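Local structure of SusD homolog (Bacteroides thetaiotaomicron VPI-5482, 3IV0) at residues Y228-N241 with Y367-L381. The protein probably binds glycans at the outer membrane of this gut bacterium, as SusD does with starch. Residues are numbered along the deposited sequence; the frame is centred on the assembly and turned at random.
Sequences YRNVVSLGEELERN and YAGALLLYAEALAAL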
# COMPACT_ATOMS: atom_id res chain seq x y z
N TYR A 228 11.78 -15.94 -1.40
CA TYR A 228 11.60 -15.99 0.04
C TYR A 228 12.92 -15.79 0.78
O TYR A 228 12.97 -15.06 1.76
CB TYR A 228 10.95 -17.32 0.46
CG TYR A 228 9.45 -17.43 0.25
CD1 TYR A 228 8.57 -16.47 0.74
CD2 TYR A 228 8.90 -18.56 -0.34
CE1 TYR A 228 7.20 -16.64 0.62
CE2 TYR A 228 7.54 -18.72 -0.46
CZ TYR A 228 6.68 -17.76 0.03
OH TYR A 228 5.31 -17.94 -0.08
N ARG A 229 14.00 -16.37 0.29
CA ARG A 229 15.30 -16.13 0.89
C ARG A 229 15.69 -14.67 0.83
O ARG A 229 16.34 -14.12 1.74
CB ARG A 229 16.37 -17.03 0.24
CG ARG A 229 16.30 -18.47 0.67
CD ARG A 229 17.41 -19.27 -0.02
NE ARG A 229 17.37 -20.65 0.43
CZ ARG A 229 18.05 -21.64 -0.15
NH1 ARG A 229 18.83 -21.39 -1.19
NH2 ARG A 229 17.94 -22.87 0.33
N ASN A 230 15.35 -14.01 -0.28
CA ASN A 230 15.60 -12.59 -0.40
C ASN A 230 14.85 -11.83 0.69
O ASN A 230 15.36 -10.90 1.27
CB ASN A 230 15.13 -12.07 -1.76
CG ASN A 230 16.00 -12.52 -2.93
OD1 ASN A 230 17.12 -13.05 -2.75
ND2 ASN A 230 15.47 -12.34 -4.13
N VAL A 231 13.61 -12.20 0.95
CA VAL A 231 12.82 -11.51 1.98
C VAL A 231 13.45 -11.71 3.34
O VAL A 231 13.53 -10.78 4.15
CB VAL A 231 11.37 -11.95 2.01
CG1 VAL A 231 10.63 -11.33 3.18
CG2 VAL A 231 10.67 -11.62 0.69
N VAL A 232 13.93 -12.93 3.62
CA VAL A 232 14.63 -13.18 4.89
C VAL A 232 15.89 -12.32 5.02
O VAL A 232 16.16 -11.72 6.07
CB VAL A 232 14.95 -14.67 5.04
CG1 VAL A 232 15.87 -14.91 6.23
CG2 VAL A 232 13.65 -15.48 5.16
N SER A 233 16.65 -12.24 3.93
CA SER A 233 17.83 -11.37 3.90
C SER A 233 17.46 -9.92 4.22
O SER A 233 18.11 -9.25 5.01
CB SER A 233 18.50 -11.43 2.52
OG SER A 233 19.66 -10.62 2.46
N LEU A 234 16.40 -9.46 3.58
CA LEU A 234 15.92 -8.10 3.77
C LEU A 234 15.44 -7.88 5.20
O LEU A 234 15.65 -6.82 5.79
CB LEU A 234 14.79 -7.84 2.77
CG LEU A 234 15.31 -7.61 1.34
CD1 LEU A 234 14.20 -7.79 0.37
CD2 LEU A 234 15.95 -6.19 1.24
N GLY A 235 14.79 -8.87 5.77
CA GLY A 235 14.39 -8.79 7.18
C GLY A 235 15.57 -8.67 8.12
O GLY A 235 15.55 -7.92 9.08
N GLU A 236 16.60 -9.46 7.86
CA GLU A 236 17.81 -9.41 8.66
C GLU A 236 18.42 -8.02 8.56
O GLU A 236 18.87 -7.47 9.56
CB GLU A 236 18.78 -10.50 8.18
CG GLU A 236 18.34 -11.89 8.58
CD GLU A 236 19.08 -13.04 7.90
OE1 GLU A 236 19.88 -12.80 6.98
OE2 GLU A 236 18.81 -14.19 8.29
N GLU A 237 18.41 -7.43 7.38
CA GLU A 237 18.90 -6.07 7.21
C GLU A 237 18.01 -5.04 7.91
O GLU A 237 18.51 -4.13 8.58
CB GLU A 237 19.05 -5.72 5.73
CG GLU A 237 19.51 -4.29 5.45
CD GLU A 237 20.89 -3.98 5.97
OE1 GLU A 237 21.68 -4.91 6.22
OE2 GLU A 237 21.19 -2.79 6.14
N LEU A 238 16.69 -5.19 7.78
CA LEU A 238 15.76 -4.31 8.48
C LEU A 238 16.08 -4.26 9.97
O LEU A 238 16.03 -3.19 10.59
CB LEU A 238 14.34 -4.82 8.28
CG LEU A 238 13.26 -4.02 8.98
CD1 LEU A 238 13.19 -2.63 8.40
CD2 LEU A 238 11.92 -4.77 8.88
N GLU A 239 16.42 -5.40 10.54
CA GLU A 239 16.65 -5.49 11.97
C GLU A 239 18.02 -5.00 12.40
O GLU A 239 18.36 -5.07 13.58
CB GLU A 239 16.41 -6.92 12.43
CG GLU A 239 14.93 -7.28 12.41
CD GLU A 239 14.12 -6.32 13.25
OE1 GLU A 239 14.02 -6.53 14.48
OE2 GLU A 239 13.62 -5.32 12.71
N ARG A 240 18.78 -4.45 11.47
CA ARG A 240 20.02 -3.71 11.79
C ARG A 240 19.78 -2.20 11.94
O ARG A 240 20.71 -1.38 12.03
CB ARG A 240 21.07 -3.97 10.70
CG ARG A 240 21.50 -5.42 10.63
CD ARG A 240 22.54 -5.71 9.57
NE ARG A 240 22.75 -7.16 9.56
CZ ARG A 240 22.45 -7.98 8.56
NH1 ARG A 240 22.01 -7.55 7.38
NH2 ARG A 240 22.67 -9.27 8.75
N ASN A 241 18.52 -1.80 12.01
CA ASN A 241 18.18 -0.38 12.08
C ASN A 241 18.56 0.31 13.41
O ASN A 241 18.46 1.53 13.53
CB ASN A 241 16.68 -0.18 11.81
CG ASN A 241 15.81 -0.60 12.96
OD1 ASN A 241 15.66 0.18 13.92
ND2 ASN A 241 15.17 -1.76 12.89
N TYR A 367 6.36 -0.68 10.11
CA TYR A 367 7.25 -1.68 10.69
C TYR A 367 6.52 -2.95 11.09
O TYR A 367 7.05 -4.04 10.87
CB TYR A 367 8.01 -1.03 11.83
CG TYR A 367 9.13 -1.84 12.44
CD1 TYR A 367 10.13 -2.44 11.68
CD2 TYR A 367 9.25 -1.91 13.82
CE1 TYR A 367 11.16 -3.15 12.30
CE2 TYR A 367 10.30 -2.56 14.43
CZ TYR A 367 11.22 -3.20 13.67
OH TYR A 367 12.26 -3.87 14.29
N ALA A 368 5.30 -2.88 11.60
CA ALA A 368 4.58 -4.11 11.96
C ALA A 368 4.35 -4.95 10.72
O ALA A 368 4.45 -6.18 10.77
CB ALA A 368 3.22 -3.81 12.63
N GLY A 369 3.97 -4.30 9.62
CA GLY A 369 3.79 -5.01 8.35
C GLY A 369 5.04 -5.72 7.90
O GLY A 369 4.99 -6.90 7.50
N ALA A 370 6.17 -5.03 7.93
CA ALA A 370 7.43 -5.59 7.49
C ALA A 370 7.88 -6.76 8.35
O ALA A 370 8.33 -7.76 7.82
CB ALA A 370 8.49 -4.51 7.44
N LEU A 371 7.63 -6.67 9.65
CA LEU A 371 7.96 -7.80 10.53
C LEU A 371 7.13 -9.01 10.14
O LEU A 371 7.60 -10.13 10.22
CB LEU A 371 7.71 -7.42 12.01
CG LEU A 371 8.63 -6.36 12.57
CD1 LEU A 371 8.19 -6.02 14.00
CD2 LEU A 371 10.11 -6.82 12.52
N LEU A 372 5.87 -8.79 9.78
CA LEU A 372 5.00 -9.90 9.38
C LEU A 372 5.40 -10.47 8.05
O LEU A 372 5.30 -11.67 7.85
CB LEU A 372 3.53 -9.50 9.41
CG LEU A 372 2.96 -9.19 10.82
CD1 LEU A 372 1.60 -8.51 10.72
CD2 LEU A 372 2.92 -10.44 11.72
N LEU A 373 5.89 -9.66 7.12
CA LEU A 373 6.42 -10.19 5.86
C LEU A 373 7.64 -11.07 6.08
O LEU A 373 7.81 -12.10 5.44
CB LEU A 373 6.78 -9.06 4.91
CG LEU A 373 5.65 -8.15 4.39
CD1 LEU A 373 6.23 -7.16 3.38
CD2 LEU A 373 4.49 -8.97 3.81
N TYR A 374 8.53 -10.63 6.97
CA TYR A 374 9.71 -11.39 7.37
C TYR A 374 9.27 -12.73 7.98
O TYR A 374 9.71 -13.79 7.56
CB TYR A 374 10.50 -10.52 8.34
CG TYR A 374 11.81 -11.01 8.85
CD1 TYR A 374 12.41 -12.15 8.38
CD2 TYR A 374 12.48 -10.27 9.80
CE1 TYR A 374 13.66 -12.55 8.87
CE2 TYR A 374 13.71 -10.66 10.28
CZ TYR A 374 14.27 -11.81 9.83
OH TYR A 374 15.48 -12.24 10.34
N ALA A 375 8.32 -12.68 8.90
CA ALA A 375 7.79 -13.91 9.46
C ALA A 375 7.19 -14.81 8.38
O ALA A 375 7.38 -16.03 8.40
CB ALA A 375 6.74 -13.61 10.51
N GLU A 376 6.40 -14.24 7.47
CA GLU A 376 5.77 -15.01 6.43
C GLU A 376 6.80 -15.77 5.61
O GLU A 376 6.62 -16.95 5.29
CB GLU A 376 4.99 -14.06 5.52
CG GLU A 376 4.39 -14.70 4.31
CD GLU A 376 3.63 -13.73 3.43
OE1 GLU A 376 3.21 -12.69 3.94
OE2 GLU A 376 3.44 -14.06 2.24
N ALA A 377 7.88 -15.11 5.21
CA ALA A 377 8.91 -15.71 4.38
C ALA A 377 9.61 -16.82 5.14
O ALA A 377 9.87 -17.89 4.60
CB ALA A 377 9.94 -14.66 3.86
N LEU A 378 9.94 -16.57 6.39
CA LEU A 378 10.57 -17.61 7.21
C LEU A 378 9.66 -18.81 7.32
O LEU A 378 10.12 -19.97 7.16
CB LEU A 378 10.86 -17.11 8.61
CG LEU A 378 12.09 -16.25 8.74
CD1 LEU A 378 12.09 -15.62 10.13
CD2 LEU A 378 13.35 -17.10 8.50
N ALA A 379 8.38 -18.59 7.62
CA ALA A 379 7.47 -19.69 7.77
C ALA A 379 7.33 -20.48 6.47
O ALA A 379 7.25 -21.71 6.47
CB ALA A 379 6.12 -19.20 8.28
N ALA A 380 7.40 -19.80 5.33
CA ALA A 380 7.20 -20.48 4.05
C ALA A 380 8.41 -21.32 3.74
O ALA A 380 8.27 -22.42 3.18
CB ALA A 380 6.96 -19.42 2.92
N LEU A 381 9.57 -20.89 4.15
CA LEU A 381 10.79 -21.65 3.94
C LEU A 381 10.89 -22.84 4.88
O LEU A 381 11.50 -23.84 4.51
CB LEU A 381 12.01 -20.79 4.10
CG LEU A 381 12.21 -19.78 2.95
CD1 LEU A 381 13.21 -18.71 3.35
CD2 LEU A 381 12.62 -20.45 1.60
O HOH W 1 3.83 -15.78 0.29
O HOH W 2 16.65 -14.72 9.89
O HOH W 3 13.85 -1.95 15.45
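Y374 lays its phenol ring flat over the backbone of G235, where helix 224-238 packs against helix 367-381 in the largely helical SusD fold. The two segments run roughly antiparallel, their axes 137° apart and 8.5 Å at closest approach. G235 has no side chain, and its CA stands over the centre of the Y374 ring, 3.6 Å from the centroid, in a CH-pi contact. A chi1 of -176° swings CG of Y374 opposite its own backbone N and carries the ring to this glycine. One turn back, the side chain of V232 enters knobs-into-holes among Y374, A377, L378 and L381, its CG2 meeting both leucines. Packing is tight beside it: V231 CG1 lies 3.5 Å from A377 CB, closer than usual for two carbons. V231 also touches helix 202-219, and Y374 and L378 touch helix 385-398. Toward the Y228 end of the segment, A380 CB sits over one face of the Y228 ring, off-centre toward the rim. Packing gives way to water at the margins. One water joins Y228 OH to E376 OE2, which also pairs with R435; another links Y374 OH to E236 OE2 on the more exposed side, where the E236 side chain crosses that of Y374 at about a right angle, its CG 3.4 Å from Y374 OH. Where the helix runs out, L238 CD2 packs on A370 CB and the edge of the Y367 ring. The bent chain of E239 brings its carboxylate to that tyrosine, and R394 binds both residues, which would probably stabilise the negative charge. A third water bridges N241 ND2 and Y367 OH, and that hydroxyl donates to the syn lone pair of E239 OE2 across 2.5 Å.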